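Local atomic coordinates of peptidoglycan synthetase penicillin-binding protein 3 (Bifidobacterium adolescentis, PDB entry 4YE5), a protein that probably binds penicillin and cross-links peptidoglycan strands during cell-wall synthesis. Residues Val521-Pro526 / Gly532-Pro537; Trp225-Val230 / Gly243-Gln248; Asn413-Ile418 / Asp505-Ile510. All blocks are in the same frame, centred on the assembly; numbering follows the deposited sequence.

Contact 1: residues Val521-Pro526 / Gly532-Pro537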
ATOM      1  N   VAL A 521      -1.800 -11.420 -11.616  1.00 12.66           N
ATOM      2  CA  VAL A 521      -2.378 -12.312 -10.615  1.00 11.70           C
ATOM      3  C   VAL A 521      -1.390 -13.439 -10.307  1.00 14.30           C
ATOM      4  O   VAL A 521      -0.756 -13.974 -11.218  1.00 14.36           O
ATOM      5  CB  VAL A 521      -3.723 -12.904 -11.097  1.00 12.38           C
ATOM      6  CG1 VAL A 521      -4.206 -14.051 -10.145  1.00  9.97           C
ATOM      7  CG2 VAL A 521      -4.788 -11.812 -11.158  1.00  9.49           C
ATOM      8  N   VAL A 522      -1.241 -13.771  -9.027  1.00 13.52           N
ATOM      9  CA  VAL A 522      -0.425 -14.910  -8.601  1.00 12.92           C
ATOM     10  C   VAL A 522      -1.240 -15.768  -7.646  1.00 17.39           C
ATOM     11  O   VAL A 522      -1.758 -15.252  -6.655  1.00 13.12           O
ATOM     12  CB  VAL A 522       0.864 -14.432  -7.873  1.00 11.59           C
ATOM     13  CG1 VAL A 522       1.749 -15.619  -7.546  1.00 10.66           C
ATOM     14  CG2 VAL A 522       1.618 -13.402  -8.747  1.00 13.01           C
ATOM     15  N   LEU A 523      -1.359 -17.063  -7.939  1.00 10.68           N
ATOM     16  CA  LEU A 523      -2.111 -17.996  -7.090  1.00 16.37           C
ATOM     17  C   LEU A 523      -1.203 -19.130  -6.676  1.00 22.16           C
ATOM     18  O   LEU A 523      -0.453 -19.656  -7.500  1.00 16.32           O
ATOM     19  CB  LEU A 523      -3.309 -18.604  -7.864  1.00 11.33           C
ATOM     20  CG  LEU A 523      -4.242 -17.613  -8.566  1.00 10.95           C
ATOM     21  CD1 LEU A 523      -5.276 -18.399  -9.395  1.00 11.29           C
ATOM     22  CD2 LEU A 523      -4.961 -16.708  -7.553  1.00 11.23           C
ATOM     23  N   LYS A 524      -1.279 -19.521  -5.409  1.00 13.62           N
ATOM     24  CA  LYS A 524      -0.496 -20.649  -4.917  1.00 13.13           C
ATOM     25  C   LYS A 524      -1.321 -21.922  -4.911  1.00 17.01           C
ATOM     26  O   LYS A 524      -2.415 -21.951  -4.358  1.00 14.04           O
ATOM     27  CB  LYS A 524       0.059 -20.389  -3.513  1.00 13.51           C
ATOM     28  CG  LYS A 524       0.939 -21.566  -2.998  1.00 14.65           C
ATOM     29  CD  LYS A 524       1.673 -21.219  -1.686  1.00 17.18           C
ATOM     30  CE  LYS A 524       2.389 -22.476  -1.139  1.00 20.85           C
ATOM     31  NZ  LYS A 524       3.405 -22.147  -0.071  1.00 22.47           N
ATOM     32  N   ASP A 525      -0.789 -22.957  -5.550  1.00 14.42           N
ATOM     33  CA  ASP A 525      -1.442 -24.255  -5.630  1.00 19.90           C
ATOM     34  C   ASP A 525      -2.921 -24.218  -6.061  1.00 17.75           C
ATOM     35  O   ASP A 525      -3.774 -24.795  -5.375  1.00 15.69           O
ATOM     36  CB  ASP A 525      -1.306 -24.970  -4.280  1.00 17.46           C
ATOM     37  CG  ASP A 525       0.133 -25.408  -3.996  1.00 23.20           C
ATOM     38  OD1 ASP A 525       0.870 -25.708  -4.960  1.00 25.70           O
ATOM     39  OD2 ASP A 525       0.525 -25.463  -2.808  1.00 25.61           O
ATOM     40  N   PRO A 526      -3.238 -23.548  -7.192  1.00 14.36           N
ATOM     41  CA  PRO A 526      -4.638 -23.601  -7.648  1.00 14.40           C
ATOM     42  C   PRO A 526      -5.053 -25.011  -8.080  1.00 17.72           C
ATOM     43  O   PRO A 526      -4.224 -25.764  -8.570  1.00 17.19           O
ATOM     44  CB  PRO A 526      -4.647 -22.665  -8.862  1.00 20.14           C
ATOM     45  CG  PRO A 526      -3.241 -22.728  -9.383  1.00 18.54           C
ATOM     46  CD  PRO A 526      -2.373 -22.821  -8.144  1.00 15.88           C
ATOM     47  N   GLY A 532      -2.157 -25.189 -13.712  1.00 18.42           N
ATOM     48  CA  GLY A 532      -1.162 -24.153 -13.514  1.00 17.80           C
ATOM     49  C   GLY A 532      -1.388 -22.884 -14.315  1.00 17.06           C
ATOM     50  O   GLY A 532      -0.620 -21.923 -14.181  1.00 17.39           O
ATOM     51  N   LEU A 533      -2.444 -22.860 -15.129  1.00 17.86           N
ATOM     52  CA  LEU A 533      -2.818 -21.656 -15.891  1.00 15.66           C
ATOM     53  C   LEU A 533      -4.015 -20.903 -15.289  1.00 14.33           C
ATOM     54  O   LEU A 533      -4.569 -19.989 -15.898  1.00 15.78           O
ATOM     55  CB  LEU A 533      -3.113 -22.038 -17.350  1.00 18.72           C
ATOM     56  CG  LEU A 533      -1.808 -22.300 -18.116  1.00 25.38           C
ATOM     57  CD1 LEU A 533      -2.038 -23.224 -19.275  1.00 32.72           C
ATOM     58  CD2 LEU A 533      -1.196 -20.970 -18.590  1.00 25.12           C
ATOM     59  N   THR A 534      -4.403 -21.290 -14.086  1.00 14.70           N
ATOM     60  CA  THR A 534      -5.571 -20.711 -13.431  1.00 17.10           C
ATOM     61  C   THR A 534      -5.471 -19.182 -13.268  1.00 16.57           C
ATOM     62  O   THR A 534      -6.480 -18.487 -13.312  1.00 16.68           O
ATOM     63  CB  THR A 534      -5.823 -21.392 -12.066  1.00 13.91           C
ATOM     64  OG1 THR A 534      -5.985 -22.804 -12.272  1.00 17.64           O
ATOM     65  CG2 THR A 534      -7.102 -20.867 -11.420  1.00 12.91           C
ATOM     66  N   ALA A 535      -4.266 -18.652 -13.089  1.00 12.53           N
ATOM     67  CA  ALA A 535      -4.156 -17.197 -12.926  1.00 17.10           C
ATOM     68  C   ALA A 535      -4.646 -16.415 -14.156  1.00 16.41           C
ATOM     69  O   ALA A 535      -5.100 -15.286 -14.023  1.00 11.92           O
ATOM     70  CB  ALA A 535      -2.734 -16.772 -12.528  1.00 10.48           C
ATOM     71  N   GLY A 536      -4.575 -17.022 -15.339  1.00 11.21           N
ATOM     72  CA  GLY A 536      -5.059 -16.378 -16.563  1.00 17.91           C
ATOM     73  C   GLY A 536      -6.513 -15.903 -16.554  1.00 16.35           C
ATOM     74  O   GLY A 536      -6.777 -14.719 -16.716  1.00 13.72           O
ATOM     75  N   PRO A 537      -7.472 -16.826 -16.383  1.00 14.58           N
ATOM     76  CA  PRO A 537      -8.894 -16.429 -16.361  1.00 17.26           C
ATOM     77  C   PRO A 537      -9.172 -15.428 -15.232  1.00 14.73           C
ATOM     78  O   PRO A 537     -10.041 -14.585 -15.365  1.00 19.34           O
ATOM     79  CB  PRO A 537      -9.615 -17.748 -16.066  1.00 18.58           C
ATOM     80  CG  PRO A 537      -8.671 -18.822 -16.662  1.00 20.38           C
ATOM     81  CD  PRO A 537      -7.295 -18.288 -16.329  1.00 14.13           C
TER

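Contact 2: residues Trp225-Val230 / Gly243-Gln248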
ATOM      1  N   TRP A 225     -12.237  -3.250  -4.218  1.00 15.97           N
ATOM      2  CA  TRP A 225     -13.302  -4.134  -3.742  1.00 16.24           C
ATOM      3  C   TRP A 225     -13.559  -5.253  -4.736  1.00 18.80           C
ATOM      4  O   TRP A 225     -13.666  -6.415  -4.339  1.00 16.43           O
ATOM      5  CB  TRP A 225     -14.613  -3.381  -3.473  1.00 16.88           C
ATOM      6  CG  TRP A 225     -15.674  -4.278  -2.874  1.00 19.68           C
ATOM      7  CD1 TRP A 225     -15.916  -4.487  -1.539  1.00 20.27           C
ATOM      8  CD2 TRP A 225     -16.620  -5.096  -3.584  1.00 18.84           C
ATOM      9  NE1 TRP A 225     -16.952  -5.377  -1.382  1.00 22.40           N
ATOM     10  CE2 TRP A 225     -17.396  -5.771  -2.618  1.00 23.79           C
ATOM     11  CE3 TRP A 225     -16.878  -5.332  -4.941  1.00 23.31           C
ATOM     12  CZ2 TRP A 225     -18.412  -6.665  -2.967  1.00 28.17           C
ATOM     13  CZ3 TRP A 225     -17.891  -6.223  -5.285  1.00 25.55           C
ATOM     14  CH2 TRP A 225     -18.641  -6.875  -4.302  1.00 27.92           C
ATOM     15  N   TYR A 226     -13.661  -4.918  -6.022  1.00 15.90           N
ATOM     16  CA  TYR A 226     -13.945  -5.971  -7.013  1.00 15.69           C
ATOM     17  C   TYR A 226     -12.787  -6.969  -7.128  1.00 16.87           C
ATOM     18  O   TYR A 226     -12.982  -8.176  -7.314  1.00 16.37           O
ATOM     19  CB  TYR A 226     -14.302  -5.387  -8.381  1.00 22.56           C
ATOM     20  CG  TYR A 226     -14.940  -6.412  -9.302  1.00 24.51           C
ATOM     21  CD1 TYR A 226     -16.299  -6.728  -9.201  1.00 26.03           C
ATOM     22  CD2 TYR A 226     -14.192  -7.059 -10.253  1.00 15.14           C
ATOM     23  CE1 TYR A 226     -16.878  -7.682 -10.038  1.00 26.76           C
ATOM     24  CE2 TYR A 226     -14.752  -8.032 -11.083  1.00 19.14           C
ATOM     25  CZ  TYR A 226     -16.094  -8.330 -10.982  1.00 23.99           C
ATOM     26  OH  TYR A 226     -16.642  -9.279 -11.827  1.00 29.76           O
ATOM     27  N   THR A 227     -11.561  -6.463  -7.022  1.00 16.70           N
ATOM     28  CA  THR A 227     -10.411  -7.342  -7.133  1.00 15.93           C
ATOM     29  C   THR A 227     -10.375  -8.320  -5.946  1.00 17.49           C
ATOM     30  O   THR A 227     -10.106  -9.513  -6.127  1.00 15.17           O
ATOM     31  CB  THR A 227      -9.107  -6.526  -7.205  1.00 18.97           C
ATOM     32  OG1 THR A 227      -9.161  -5.668  -8.358  1.00 16.34           O
ATOM     33  CG2 THR A 227      -7.914  -7.458  -7.329  1.00 16.40           C
ATOM     34  N   GLU A 228     -10.669  -7.819  -4.748  1.00 14.80           N
ATOM     35  CA  GLU A 228     -10.738  -8.691  -3.570  1.00 16.54           C
ATOM     36  C   GLU A 228     -11.870  -9.709  -3.710  1.00 15.94           C
ATOM     37  O   GLU A 228     -11.719 -10.873  -3.333  1.00 18.81           O
ATOM     38  CB  GLU A 228     -10.880  -7.870  -2.277  1.00 15.46           C
ATOM     39  CG  GLU A 228      -9.582  -7.134  -1.930  1.00 16.20           C
ATOM     40  CD  GLU A 228      -9.675  -6.280  -0.662  1.00 24.20           C
ATOM     41  OE1 GLU A 228     -10.719  -6.314   0.006  1.00 18.99           O
ATOM     42  OE2 GLU A 228      -8.672  -5.610  -0.333  1.00 21.91           O
ATOM     43  N   LYS A 229     -12.985  -9.268  -4.279  1.00 15.54           N
ATOM     44  CA  LYS A 229     -14.117 -10.147  -4.556  1.00 15.88           C
ATOM     45  C   LYS A 229     -13.739 -11.257  -5.573  1.00 15.42           C
ATOM     46  O   LYS A 229     -14.082 -12.433  -5.401  1.00 17.45           O
ATOM     47  CB  LYS A 229     -15.303  -9.322  -5.080  1.00 19.03           C
ATOM     48  CG  LYS A 229     -16.590 -10.143  -5.299  1.00 23.62           C
ATOM     49  CD  LYS A 229     -17.151 -10.633  -3.967  1.00 24.32           C
ATOM     50  CE  LYS A 229     -18.396 -11.504  -4.163  1.00 32.68           C
ATOM     51  NZ  LYS A 229     -18.878 -12.012  -2.852  1.00 38.54           N
ATOM     52  N   VAL A 230     -13.024 -10.884  -6.629  1.00 15.44           N
ATOM     53  CA  VAL A 230     -12.567 -11.878  -7.599  1.00 15.81           C
ATOM     54  C   VAL A 230     -11.636 -12.886  -6.932  1.00 16.69           C
ATOM     55  O   VAL A 230     -11.723 -14.092  -7.168  1.00 15.92           O
ATOM     56  CB  VAL A 230     -11.844 -11.222  -8.787  1.00 21.42           C
ATOM     57  CG1 VAL A 230     -11.077 -12.267  -9.591  1.00 22.50           C
ATOM     58  CG2 VAL A 230     -12.866 -10.496  -9.666  1.00 16.82           C
ATOM     59  N   GLY A 243      -4.104 -16.079  -2.986  1.00 14.45           N
ATOM     60  CA  GLY A 243      -4.027 -15.403  -4.269  1.00 14.29           C
ATOM     61  C   GLY A 243      -3.742 -13.936  -4.008  1.00 16.43           C
ATOM     62  O   GLY A 243      -4.176 -13.393  -2.983  1.00 14.29           O
ATOM     63  N   ILE A 244      -2.989 -13.307  -4.905  1.00 16.06           N
ATOM     64  CA  ILE A 244      -2.760 -11.860  -4.819  1.00 14.66           C
ATOM     65  C   ILE A 244      -2.949 -11.276  -6.214  1.00 16.92           C
ATOM     66  O   ILE A 244      -2.793 -11.979  -7.205  1.00 14.52           O
ATOM     67  CB  ILE A 244      -1.344 -11.524  -4.268  1.00 19.40           C
ATOM     68  CG1 ILE A 244      -0.263 -11.872  -5.268  1.00 19.48           C
ATOM     69  CG2 ILE A 244      -1.059 -12.235  -2.921  1.00 15.88           C
ATOM     70  CD1 ILE A 244       1.160 -11.986  -4.642  1.00 25.72           C
ATOM     71  N   ALA A 245      -3.307  -9.998  -6.299  1.00 13.39           N
ATOM     72  CA  ALA A 245      -3.591  -9.375  -7.586  1.00 13.09           C
ATOM     73  C   ALA A 245      -3.261  -7.913  -7.490  1.00 17.44           C
ATOM     74  O   ALA A 245      -3.384  -7.307  -6.412  1.00 16.64           O
ATOM     75  CB  ALA A 245      -5.072  -9.521  -7.948  1.00 12.99           C
HETATM   76  N   MSE A 246      -2.874  -7.334  -8.617  1.00 16.89           N
HETATM   77  CA  MSE A 246      -2.518  -5.922  -8.666  1.00 14.75           C
HETATM   78  C   MSE A 246      -3.008  -5.322  -9.962  1.00 14.29           C
HETATM   79  O   MSE A 246      -2.950  -5.978 -11.006  1.00 14.97           O
HETATM   80  CB  MSE A 246      -0.991  -5.776  -8.598  1.00 13.93           C
HETATM   81  CG  MSE A 246      -0.521  -4.358  -8.679  1.00 24.32           C
HETATM   82 SE   MSE A 246       1.392  -4.396  -8.424  0.56 16.97          SE
HETATM   83  CE  MSE A 246       1.686  -2.525  -8.304  1.00 16.61           C
ATOM     84  N   VAL A 247      -3.494  -4.083  -9.906  1.00 14.02           N
ATOM     85  CA  VAL A 247      -3.872  -3.364 -11.114  1.00 14.16           C
ATOM     86  C   VAL A 247      -3.082  -2.059 -11.166  1.00 15.60           C
ATOM     87  O   VAL A 247      -3.125  -1.266 -10.218  1.00 15.92           O
ATOM     88  CB  VAL A 247      -5.396  -3.024 -11.143  1.00 14.32           C
ATOM     89  CG1 VAL A 247      -5.714  -2.174 -12.390  1.00 14.57           C
ATOM     90  CG2 VAL A 247      -6.249  -4.292 -11.117  1.00 13.86           C
ATOM     91  N   GLN A 248      -2.361  -1.831 -12.257  1.00 14.85           N
ATOM     92  CA  GLN A 248      -1.562  -0.617 -12.408  1.00 15.51           C
ATOM     93  C   GLN A 248      -1.962   0.180 -13.659  1.00 15.88           C
ATOM     94  O   GLN A 248      -2.194  -0.403 -14.722  1.00 15.58           O
ATOM     95  CB  GLN A 248      -0.064  -0.999 -12.490  1.00 15.60           C
ATOM     96  CG  GLN A 248       0.885   0.182 -12.721  1.00 16.42           C
ATOM     97  CD  GLN A 248       2.328  -0.191 -12.483  1.00 25.84           C
ATOM     98  OE1 GLN A 248       2.637  -0.943 -11.561  1.00 21.51           O
ATOM     99  NE2 GLN A 248       3.218   0.318 -13.317  1.00 17.23           N
TER

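Contact 3: residues Asn413-Ile418 / Asp505-Ile510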
ATOM      1  N   ASN A 413       5.555  -3.800 -12.615  1.00 16.75           N
ATOM      2  CA  ASN A 413       6.269  -2.662 -13.168  1.00 14.76           C
ATOM      3  C   ASN A 413       7.148  -3.045 -14.370  1.00 17.45           C
ATOM      4  O   ASN A 413       7.247  -2.284 -15.329  1.00 18.59           O
ATOM      5  CB  ASN A 413       7.124  -1.943 -12.114  1.00 13.44           C
ATOM      6  CG  ASN A 413       7.214  -0.443 -12.374  1.00 20.08           C
ATOM      7  OD1 ASN A 413       6.300   0.145 -12.968  1.00 13.84           O
ATOM      8  ND2 ASN A 413       8.305   0.187 -11.931  1.00 18.97           N
ATOM      9  N   ALA A 414       7.776  -4.211 -14.313  1.00 15.67           N
ATOM     10  CA  ALA A 414       8.615  -4.675 -15.432  1.00 17.66           C
ATOM     11  C   ALA A 414       7.765  -4.888 -16.684  1.00 15.52           C
ATOM     12  O   ALA A 414       8.126  -4.478 -17.784  1.00 18.33           O
ATOM     13  CB  ALA A 414       9.345  -5.978 -15.053  1.00 13.87           C
ATOM     14  N   ILE A 415       6.620  -5.536 -16.519  1.00 14.16           N
ATOM     15  CA  ILE A 415       5.693  -5.695 -17.635  1.00 15.32           C
ATOM     16  C   ILE A 415       5.151  -4.353 -18.149  1.00 17.71           C
ATOM     17  O   ILE A 415       4.943  -4.174 -19.358  1.00 13.95           O
ATOM     18  CB  ILE A 415       4.541  -6.637 -17.248  1.00 16.98           C
ATOM     19  CG1 ILE A 415       5.098  -8.055 -17.036  1.00 17.74           C
ATOM     20  CG2 ILE A 415       3.426  -6.620 -18.309  1.00 13.66           C
ATOM     21  CD1 ILE A 415       5.756  -8.657 -18.299  1.00 16.68           C
ATOM     22  N   SER A 416       4.939  -3.403 -17.245  0.57 17.01           N
ATOM     23  CA  SER A 416       4.456  -2.084 -17.650  0.57 16.01           C
ATOM     24  C   SER A 416       5.416  -1.437 -18.648  0.57 17.03           C
ATOM     25  O   SER A 416       4.997  -0.652 -19.509  0.57 15.95           O
ATOM     26  CB  SER A 416       4.299  -1.153 -16.442  0.57 15.23           C
ATOM     27  OG  SER A 416       5.530  -0.513 -16.159  0.57 14.82           O
ATOM     28  N   VAL A 417       6.699  -1.772 -18.541  1.00 19.39           N
ATOM     29  CA  VAL A 417       7.707  -1.191 -19.451  1.00 17.93           C
ATOM     30  C   VAL A 417       7.345  -1.480 -20.910  1.00 22.84           C
ATOM     31  O   VAL A 417       7.462  -0.605 -21.780  1.00 20.09           O
ATOM     32  CB  VAL A 417       9.134  -1.749 -19.189  1.00 22.41           C
ATOM     33  CG1 VAL A 417      10.093  -1.360 -20.322  1.00 17.78           C
ATOM     34  CG2 VAL A 417       9.650  -1.264 -17.862  1.00 19.00           C
ATOM     35  N   ILE A 418       6.904  -2.708 -21.178  1.00 17.47           N
ATOM     36  CA  ILE A 418       6.483  -3.081 -22.534  1.00 15.52           C
ATOM     37  C   ILE A 418       5.202  -2.343 -22.962  1.00 20.01           C
ATOM     38  O   ILE A 418       4.990  -2.046 -24.142  1.00 20.29           O
ATOM     39  CB  ILE A 418       6.205  -4.612 -22.646  1.00 17.78           C
ATOM     40  CG1 ILE A 418       7.360  -5.439 -22.060  1.00 21.43           C
ATOM     41  CG2 ILE A 418       5.892  -5.007 -24.068  1.00 21.41           C
ATOM     42  CD1 ILE A 418       8.738  -5.084 -22.603  1.00 20.08           C
ATOM     43  N   ASP A 505       1.324 -17.724 -12.199  1.00 16.88           N
ATOM     44  CA  ASP A 505       1.315 -16.270 -12.363  1.00 14.60           C
ATOM     45  C   ASP A 505       0.928 -15.890 -13.773  1.00 16.15           C
ATOM     46  O   ASP A 505       1.062 -16.686 -14.710  1.00 11.56           O
ATOM     47  CB  ASP A 505       2.615 -15.569 -11.885  1.00 11.16           C
ATOM     48  CG  ASP A 505       3.879 -16.013 -12.632  1.00 18.95           C
ATOM     49  OD1 ASP A 505       3.809 -16.913 -13.479  1.00 17.82           O
ATOM     50  OD2 ASP A 505       4.980 -15.458 -12.349  1.00 15.42           O
ATOM     51  N   TYR A 506       0.427 -14.674 -13.922  1.00 12.88           N
ATOM     52  CA  TYR A 506      -0.107 -14.257 -15.204  1.00 14.23           C
ATOM     53  C   TYR A 506      -0.175 -12.754 -15.157  1.00 15.72           C
ATOM     54  O   TYR A 506      -0.654 -12.195 -14.183  1.00 14.78           O
ATOM     55  CB  TYR A 506      -1.518 -14.851 -15.404  1.00 10.31           C
ATOM     56  CG  TYR A 506      -1.967 -14.961 -16.866  1.00 12.59           C
ATOM     57  CD1 TYR A 506      -2.518 -13.862 -17.543  1.00 14.43           C
ATOM     58  CD2 TYR A 506      -1.871 -16.173 -17.555  1.00 13.86           C
ATOM     59  CE1 TYR A 506      -2.953 -13.981 -18.905  1.00 15.16           C
ATOM     60  CE2 TYR A 506      -2.297 -16.291 -18.902  1.00 16.97           C
ATOM     61  CZ  TYR A 506      -2.837 -15.196 -19.562  1.00 21.18           C
ATOM     62  OH  TYR A 506      -3.255 -15.327 -20.898  1.00 23.19           O
ATOM     63  N   SER A 507       0.326 -12.100 -16.197  1.00 12.18           N
ATOM     64  CA  SER A 507       0.319 -10.660 -16.233  1.00 13.43           C
ATOM     65  C   SER A 507      -0.162 -10.219 -17.611  1.00 17.21           C
ATOM     66  O   SER A 507       0.348 -10.670 -18.641  1.00 17.04           O
ATOM     67  CB  SER A 507       1.706 -10.109 -15.903  1.00 17.29           C
ATOM     68  OG  SER A 507       1.666  -8.696 -15.804  1.00 21.24           O
ATOM     69  N   THR A 508      -1.150  -9.333 -17.605  1.00 16.40           N
ATOM     70  CA  THR A 508      -1.842  -8.931 -18.807  1.00 13.34           C
ATOM     71  C   THR A 508      -1.799  -7.415 -19.010  1.00 12.56           C
ATOM     72  O   THR A 508      -2.010  -6.642 -18.065  1.00 15.11           O
ATOM     73  CB  THR A 508      -3.335  -9.313 -18.714  1.00 24.31           C
ATOM     74  OG1 THR A 508      -3.447 -10.729 -18.507  1.00 28.48           O
ATOM     75  CG2 THR A 508      -4.036  -8.939 -20.024  1.00 23.13           C
ATOM     76  N   ILE A 509      -1.545  -7.007 -20.246  1.00 13.87           N
ATOM     77  CA  ILE A 509      -1.629  -5.603 -20.648  1.00 15.92           C
ATOM     78  C   ILE A 509      -2.912  -5.478 -21.444  1.00 20.77           C
ATOM     79  O   ILE A 509      -3.138  -6.252 -22.367  1.00 17.85           O
ATOM     80  CB  ILE A 509      -0.456  -5.224 -21.580  1.00 12.64           C
ATOM     81  CG1 ILE A 509       0.874  -5.349 -20.826  1.00 16.19           C
ATOM     82  CG2 ILE A 509      -0.663  -3.827 -22.138  1.00 14.64           C
ATOM     83  CD1 ILE A 509       2.126  -5.442 -21.752  1.00 12.79           C
ATOM     84  N   ILE A 510      -3.765  -4.522 -21.091  1.00 13.32           N
ATOM     85  CA  ILE A 510      -5.063  -4.441 -21.744  1.00 16.19           C
ATOM     86  C   ILE A 510      -5.542  -2.975 -21.881  1.00 16.01           C
ATOM     87  O   ILE A 510      -5.290  -2.157 -20.998  1.00 20.35           O
ATOM     88  CB  ILE A 510      -6.091  -5.315 -20.963  1.00 18.98           C
ATOM     89  CG1 ILE A 510      -7.398  -5.466 -21.751  1.00 20.81           C
ATOM     90  CG2 ILE A 510      -6.369  -4.732 -19.560  1.00 18.84           C
ATOM     91  CD1 ILE A 510      -8.436  -6.319 -21.040  1.00 16.00           C
TER

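Contact 1: residues Val521-Pro526 / Gly532-Pro537
V521 meets A535, on helix 535-549, through both backbone and side chain. The methyl A535 CB lies 3.7 Å from V521 O and 3.9 Å from V521 CG1, the tip of one valine branch. A methyl suits this place because it lets the helix come close to the strand. Two residues on, L523 points the same way, as expected in a strand, while V522 between them faces the other side of the sheet. With CG anti to its carbonyl carbon (chi1 -51°), L523 brings CD1 to 3.7 Å from T534 CG2, the two side chains crossing at about a right angle. The same L523 CD1 lies 3.8 Å from A535 N, whose hydrogen goes to S504 OG, so the leucine methyl packs against an N-H that already has its acceptor. After K524 the strand ends. D525 turns the chain with positive phi (49°), and this brings P526 against T534, in the loop leading to the helix. There P526 CB lies 3.6 Å from T534 CB, the proline ring and the threonine side chain lying alongside one another, pointing opposite ways. T534 suits its double duty: its methyl faces L523, while OG1 hydrogen-bonds to G531 O in the preceding loop. No hydrogen bond crosses between the two segments; they meet by van der Waals contact, mostly between carbons, with a few against polar atoms. Strand 517-524 lies between strands 242-249 and 501-510 in the five-stranded antiparallel sheet of the transpeptidase domain; helix 535-549 runs over one face, its V538, T539 and I542 continuing the cover on V521.

Contact 2: residues Trp225-Val230 / Gly243-Gln248
T227 reaches from helix 221-238 to strand 242-249 and carries this contact from the helix side, with A245 and V247 answering from the strand. Its methyl does the closest touching: T227 CG2 stands 3.6 Å from A245 CB, methyl against methyl. The torsion explains the choice of branch. With CG2 anti to the backbone N and OG1 anti to the carbonyl carbon (chi1 -60°), the hydroxyl is turned back along the helix, where it hydrogen-bonds to V223 O one turn earlier. Threonine therefore fits a buried helix face: its polar atom is paid for within the helix and its methyl is left for the sheet. A245 keeps the distance short, its single carbon letting the two backbones come within 7.1 Å, measured between T227 CA and A245 CA. Helix 221-238 and the C-terminal helix 535-549 share this face of the sheet, in keeping with the penicilloyl-serine transferase fold, in which the first and last helices of the transpeptidase domain pack side by side against a five-stranded antiparallel sheet. The stacked rings of Y226 and F545 join these two helices directly. V247, two residues beyond A245, also points to the helix layer, but more loosely: V247 CG2 comes only to 4.2 Å from T227 OG1. Its branched side chain also packs on I542 and L546 of helix 535-549, and I542 touches T227 as well, as do A257 and A259 of the neighbouring strand 255-260.

Contact 3: residues Asn413-Ile418 / Asp505-Ile510
I415, S507 and I509 meet without any flat group between them; the ring of Y506 belongs to the other face of strand 501-510, where T508 OG1 lies at its edge, in the ring plane. On the contact side, I415 straddles the S507 hydroxyl: its two branches, CG1 and CG2, each come within 3.7 Å of S507 OG. That hydroxyl is hydrogen-bonded to T520 OG1 on the adjacent strand, so a small polar side chain is tolerated here beneath an isoleucine. I415 CG2, anti to its backbone N, also rests 3.8 Å from I509 CG1. The two isoleucines meet at a slant, and I509 CD1 slips under the helix to 3.9 Å from I415 O. I418, one turn on, offers CB to I509 CD1 at 4.3 Å, while the rest of its side chain packs on M461, L462 and M465 of helix 455-470. The helix and strand segments run at 34° with their axes 9.0 Å apart. S507 and I509 face helix 408-419, whereas Y506 and T508 face helix 535-549 across the sheet; strand 501-510 lies between strands 517-524 and 484-492, the latter carrying K486, probably of the KSG motif of the active site.

How the contacts relate
From the N terminus, contact 2 comes first, closing a 12-residue connection from helix 221-238 into strand 242-249. Contact 3 then closes the longest loop, bringing helix 408-419 to strand 501-510 across 86 intervening residues, and contact 1 closes a five-residue loop between strand 517-524 and helix 535-549. The three follow in series; none nests or crosses. They meet in one antiparallel sheet, where strand 517-524 joins the other two: V522 O pairs with I244 N, and V521 N with Y506 O. Contacts 1 and 2 fasten helices to one face, contact 3 to the other, and Q248 NE2 probably hydrogen-bonds to N413 OD1, linking contacts 2 and 3.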